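Local coordinates for Endonuclease/exonuclease/phosphatase (PDB 3TEB), which probably acts as a metal-dependent nuclease of the endonuclease/exonuclease/phosphatase family, which shares the DNase I-like fold, at residues Q135-L146 and N167-N178. Numbering follows the deposited sequence.
Sequences QDIEFYSCHMNL and NSNLKILMGDFN
E138 N donates to L170 O, and E138 O accepts from I172 N at 2.7 Å, which sets strands 135-143 and 170-174 in parallel register; their axes differ by only 18°. The ladder runs on through Y140, M174 and C142, weakens at D176 N to C142 O, and recovers at M144 N to D176 O.

The tightly packed part is the face of F139, I172 and M174, all buried and all touching I6. Bent at its third torsion (chi3 -75°), selenomethionine M174 brings CE to the edge of the F139 ring, 3.5 Å from CD1, while I172 CB lies 3.9 Å from that same CD1. On the opposite face, with Y140, K171 and L173, E138 is buried yet polar. Its OE2 takes N167 ND2 nearly along the C-O axis at 3.0 Å (N-H...O 169°) and N169 ND2 from above the carboxylate plane; OE1 accepts from Y140 OH at 2.7 Å and from T165. K171 NZ, hydrogen-bonded to the backbone O of T165 and L162, adds a long salt bridge to OE1 (4.0 Å). With an alanine here, the amides of N167 and N169 would probably lose their shared acceptor and the Y140 hydroxyl its mate.

The looser end is at exposed L146, whose CD2 merely brushes N178 CB, although N178 ND2 still reaches M144 O at 2.6 Å.

Nearby, the H143 side chain approaches magnesium-binding E42; D176 lies farther from D256. Helix 154-162 of this beta-alpha-beta unit packs on Y140 and L173, strand 4-10 on the F139 face; strands 124-132 and 225-233 continue the sheet antiparallel on either side.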
loop_
_atom_site.group_PDB
_atom_site.type_symbol
_atom_site.label_atom_id
_atom_site.label_comp_id
_atom_site.label_asym_id
_atom_site.label_seq_id
_atom_site.Cartn_x
_atom_site.Cartn_y
_atom_site.Cartn_z
ATOM N N GLN A 135 22.459 1.382 -2.592
ATOM C CA GLN A 135 21.508 1.670 -3.670
ATOM C C GLN A 135 20.364 2.507 -3.122
ATOM O O GLN A 135 19.920 2.281 -1.995
ATOM C CB GLN A 135 20.958 0.368 -4.248
ATOM C CG GLN A 135 20.121 0.532 -5.517
ATOM C CD GLN A 135 19.396 -0.752 -5.931
ATOM O OE1 GLN A 135 19.581 -1.815 -5.335
ATOM N NE2 GLN A 135 18.570 -0.650 -6.965
ATOM N N ASP A 136 19.881 3.469 -3.906
ATOM C CA ASP A 136 18.670 4.214 -3.528
ATOM C C ASP A 136 17.421 3.560 -4.119
ATOM O O ASP A 136 17.319 3.380 -5.337
ATOM C CB ASP A 136 18.764 5.685 -3.958
ATOM C CG ASP A 136 19.704 6.510 -3.070
ATOM O OD1 ASP A 136 20.310 5.946 -2.130
ATOM O OD2 ASP A 136 19.828 7.732 -3.309
ATOM N N ILE A 137 16.487 3.193 -3.241
ATOM C CA ILE A 137 15.210 2.573 -3.637
ATOM C C ILE A 137 14.044 3.471 -3.268
ATOM O O ILE A 137 13.993 4.004 -2.164
ATOM C CB ILE A 137 15.004 1.179 -2.981
ATOM C CG1 ILE A 137 16.234 0.280 -3.204
ATOM C CG2 ILE A 137 13.759 0.498 -3.532
ATOM C CD1 ILE A 137 16.347 -0.873 -2.218
ATOM N N GLU A 138 13.114 3.639 -4.200
ATOM C CA GLU A 138 11.919 4.439 -3.961
ATOM C C GLU A 138 10.717 3.547 -3.836
ATOM O O GLU A 138 10.474 2.719 -4.701
ATOM C CB GLU A 138 11.705 5.435 -5.088
ATOM C CG GLU A 138 12.782 6.504 -5.149
ATOM C CD GLU A 138 12.775 7.289 -6.441
ATOM O OE1 GLU A 138 11.782 7.208 -7.188
ATOM O OE2 GLU A 138 13.770 7.996 -6.708
ATOM N N PHE A 139 9.985 3.707 -2.737
ATOM C CA PHE A 139 8.787 2.914 -2.433
ATOM C C PHE A 139 7.548 3.788 -2.566
ATOM O O PHE A 139 7.532 4.907 -2.074
ATOM C CB PHE A 139 8.881 2.343 -1.025
ATOM C CG PHE A 139 9.898 1.256 -0.884
ATOM C CD1 PHE A 139 9.579 -0.066 -1.195
ATOM C CD2 PHE A 139 11.186 1.545 -0.442
ATOM C CE1 PHE A 139 10.535 -1.093 -1.076
ATOM C CE2 PHE A 139 12.150 0.529 -0.309
ATOM C CZ PHE A 139 11.817 -0.794 -0.629
ATOM N N TYR A 140 6.522 3.305 -3.252
ATOM C CA TYR A 140 5.334 4.125 -3.486
ATOM C C TYR A 140 4.102 3.393 -3.016
ATOM O O TYR A 140 3.880 2.257 -3.422
ATOM C CB TYR A 140 5.171 4.442 -4.972
ATOM C CG TYR A 140 6.222 5.342 -5.564
ATOM C CD1 TYR A 140 5.932 6.670 -5.864
ATOM C CD2 TYR A 140 7.498 4.866 -5.852
ATOM C CE1 TYR A 140 6.895 7.514 -6.424
ATOM C CE2 TYR A 140 8.469 5.691 -6.412
ATOM C CZ TYR A 140 8.166 7.015 -6.697
ATOM O OH TYR A 140 9.125 7.842 -7.256
ATOM N N SER A 141 3.305 4.042 -2.169
ATOM C CA SER A 141 2.045 3.472 -1.688
ATOM C C SER A 141 0.891 4.022 -2.512
ATOM O O SER A 141 0.656 5.224 -2.516
ATOM C CB SER A 141 1.852 3.801 -0.218
ATOM O OG SER A 141 0.741 3.102 0.309
ATOM N N CYS A 142 0.189 3.145 -3.225
ATOM C CA CYS A 142 -0.786 3.589 -4.214
ATOM C C CYS A 142 -2.142 3.003 -3.976
ATOM O O CYS A 142 -2.262 1.835 -3.603
ATOM C CB CYS A 142 -0.380 3.163 -5.611
ATOM S SG CYS A 142 1.374 3.185 -5.892
ATOM N N HIS A 143 -3.164 3.820 -4.220
ATOM C CA HIS A 143 -4.537 3.362 -4.229
ATOM C C HIS A 143 -5.282 4.028 -5.378
ATOM O O HIS A 143 -5.692 5.188 -5.278
ATOM C CB HIS A 143 -5.215 3.627 -2.883
ATOM C CG HIS A 143 -6.639 3.181 -2.836
ATOM N ND1 HIS A 143 -7.610 3.878 -2.159
ATOM C CD2 HIS A 143 -7.262 2.126 -3.413
ATOM C CE1 HIS A 143 -8.767 3.254 -2.298
ATOM N NE2 HIS A 143 -8.582 2.189 -3.054
HETATM N N MSE A 144 -5.452 3.272 -6.462
HETATM C CA MSE A 144 -5.942 3.798 -7.738
HETATM C C MSE A 144 -7.444 3.681 -7.876
HETATM O O MSE A 144 -8.088 2.956 -7.126
HETATM C CB MSE A 144 -5.286 3.067 -8.914
HETATM C CG MSE A 144 -3.793 2.822 -8.761
HETATM SE SE MSE A 144 -2.723 4.457 -8.700
HETATM C CE MSE A 144 -3.022 5.052 -10.524
ATOM N N ASN A 145 -7.986 4.392 -8.859
ATOM C CA ASN A 145 -9.390 4.300 -9.217
ATOM C C ASN A 145 -9.663 3.051 -10.051
ATOM O O ASN A 145 -8.720 2.393 -10.518
ATOM C CB ASN A 145 -9.809 5.540 -10.006
ATOM C CG ASN A 145 -9.630 6.818 -9.219
ATOM O OD1 ASN A 145 -10.291 7.037 -8.204
ATOM N ND2 ASN A 145 -8.735 7.677 -9.687
ATOM N N LEU A 146 -10.945 2.726 -10.243
ATOM C CA LEU A 146 -11.331 1.640 -11.144
ATOM C C LEU A 146 -10.798 1.926 -12.547
ATOM O O LEU A 146 -10.740 3.083 -12.965
ATOM C CB LEU A 146 -12.851 1.466 -11.167
ATOM C CG LEU A 146 -13.544 1.061 -9.856
ATOM C CD1 LEU A 146 -15.051 1.272 -9.964
ATOM C CD2 LEU A 146 -13.222 -0.378 -9.425
ATOM N N ASN A 167 15.325 9.751 -12.413
ATOM C CA ASN A 167 16.573 9.058 -12.147
ATOM C C ASN A 167 16.437 7.619 -12.588
ATOM O O ASN A 167 15.366 7.196 -13.029
ATOM C CB ASN A 167 16.956 9.132 -10.663
ATOM C CG ASN A 167 15.860 8.588 -9.717
ATOM O OD1 ASN A 167 14.894 7.932 -10.132
ATOM N ND2 ASN A 167 16.024 8.865 -8.434
ATOM N N SER A 168 17.516 6.860 -12.474
ATOM C CA SER A 168 17.437 5.447 -12.790
ATOM C C SER A 168 17.476 4.642 -11.501
ATOM O O SER A 168 18.298 3.746 -11.334
ATOM C CB SER A 168 18.536 5.039 -13.768
ATOM O OG SER A 168 19.754 5.626 -13.392
ATOM N N ASN A 169 16.570 4.988 -10.592
ATOM C CA ASN A 169 16.431 4.290 -9.328
ATOM C C ASN A 169 15.464 3.140 -9.426
ATOM O O ASN A 169 14.522 3.184 -10.221
ATOM C CB ASN A 169 15.938 5.251 -8.258
ATOM C CG ASN A 169 17.056 5.902 -7.520
ATOM O OD1 ASN A 169 18.210 5.750 -7.892
ATOM N ND2 ASN A 169 16.731 6.631 -6.458
ATOM N N LEU A 170 15.692 2.115 -8.613
ATOM C CA LEU A 170 14.699 1.070 -8.454
ATOM C C LEU A 170 13.482 1.685 -7.791
ATOM O O LEU A 170 13.571 2.285 -6.711
ATOM C CB LEU A 170 15.237 -0.091 -7.622
ATOM C CG LEU A 170 14.276 -1.203 -7.204
ATOM C CD1 LEU A 170 13.683 -1.901 -8.410
ATOM C CD2 LEU A 170 14.998 -2.196 -6.327
ATOM N N LYS A 171 12.351 1.564 -8.471
ATOM C CA LYS A 171 11.093 2.084 -7.973
ATOM C C LYS A 171 10.205 0.897 -7.669
ATOM O O LYS A 171 9.961 0.058 -8.546
ATOM C CB LYS A 171 10.449 3.012 -9.004
ATOM C CG LYS A 171 11.136 4.345 -9.078
ATOM C CD LYS A 171 10.751 5.175 -10.279
ATOM C CE LYS A 171 11.706 6.353 -10.340
ATOM N NZ LYS A 171 11.205 7.506 -11.095
ATOM N N ILE A 172 9.768 0.793 -6.415
ATOM C CA ILE A 172 8.844 -0.271 -6.003
ATOM C C ILE A 172 7.513 0.342 -5.605
ATOM O O ILE A 172 7.426 1.254 -4.781
ATOM C CB ILE A 172 9.435 -1.198 -4.925
ATOM C CG1 ILE A 172 10.518 -2.065 -5.560
ATOM C CG2 ILE A 172 8.356 -2.083 -4.330
ATOM C CD1 ILE A 172 11.433 -2.720 -4.579
ATOM N N LEU A 173 6.473 -0.192 -6.213
ATOM C CA LEU A 173 5.234 0.519 -6.350
ATOM C C LEU A 173 4.102 -0.390 -5.862
ATOM O O LEU A 173 3.714 -1.327 -6.542
ATOM C CB LEU A 173 5.131 0.890 -7.819
ATOM C CG LEU A 173 4.237 1.998 -8.299
ATOM C CD1 LEU A 173 4.899 2.702 -9.446
ATOM C CD2 LEU A 173 2.943 1.327 -8.719
HETATM N N MSE A 174 3.608 -0.102 -4.656
HETATM C CA MSE A 174 2.774 -1.015 -3.851
HETATM C C MSE A 174 1.347 -0.517 -3.617
HETATM O O MSE A 174 1.129 0.652 -3.266
HETATM C CB MSE A 174 3.403 -1.196 -2.466
HETATM C CG MSE A 174 4.778 -1.811 -2.437
HETATM SE SE MSE A 174 5.641 -1.550 -0.702
HETATM C CE MSE A 174 6.062 0.309 -0.918
ATOM N N GLY A 175 0.378 -1.414 -3.772
ATOM C CA GLY A 175 -0.968 -1.127 -3.303
ATOM C C GLY A 175 -2.163 -1.632 -4.087
ATOM O O GLY A 175 -2.078 -2.565 -4.892
ATOM N N ASP A 176 -3.293 -0.988 -3.822
ATOM C CA ASP A 176 -4.576 -1.407 -4.339
ATOM C C ASP A 176 -4.813 -0.751 -5.681
ATOM O O ASP A 176 -4.927 0.470 -5.760
ATOM C CB ASP A 176 -5.665 -1.010 -3.353
ATOM C CG ASP A 176 -7.041 -1.518 -3.758
ATOM O OD1 ASP A 176 -7.139 -2.412 -4.645
ATOM O OD2 ASP A 176 -8.033 -1.016 -3.173
ATOM N N PHE A 177 -4.890 -1.562 -6.730
ATOM C CA PHE A 177 -5.020 -1.039 -8.087
ATOM C C PHE A 177 -6.425 -1.168 -8.660
ATOM O O PHE A 177 -6.680 -0.713 -9.788
ATOM C CB PHE A 177 -3.984 -1.677 -9.014
ATOM C CG PHE A 177 -2.619 -1.096 -8.858
ATOM C CD1 PHE A 177 -1.827 -1.434 -7.753
ATOM C CD2 PHE A 177 -2.123 -0.180 -9.796
ATOM C CE1 PHE A 177 -0.555 -0.871 -7.582
ATOM C CE2 PHE A 177 -0.849 0.393 -9.642
ATOM C CZ PHE A 177 -0.065 0.047 -8.530
ATOM N N ASN A 178 -7.331 -1.763 -7.876
ATOM C CA ASN A 178 -8.713 -2.001 -8.293
ATOM C C ASN A 178 -8.830 -2.688 -9.643
ATOM O O ASN A 178 -9.708 -2.346 -10.432
ATOM C CB ASN A 178 -9.493 -0.690 -8.342
ATOM C CG ASN A 178 -9.989 -0.251 -6.986
ATOM O OD1 ASN A 178 -10.556 -1.041 -6.226
ATOM N ND2 ASN A 178 -9.799 1.025 -6.681
#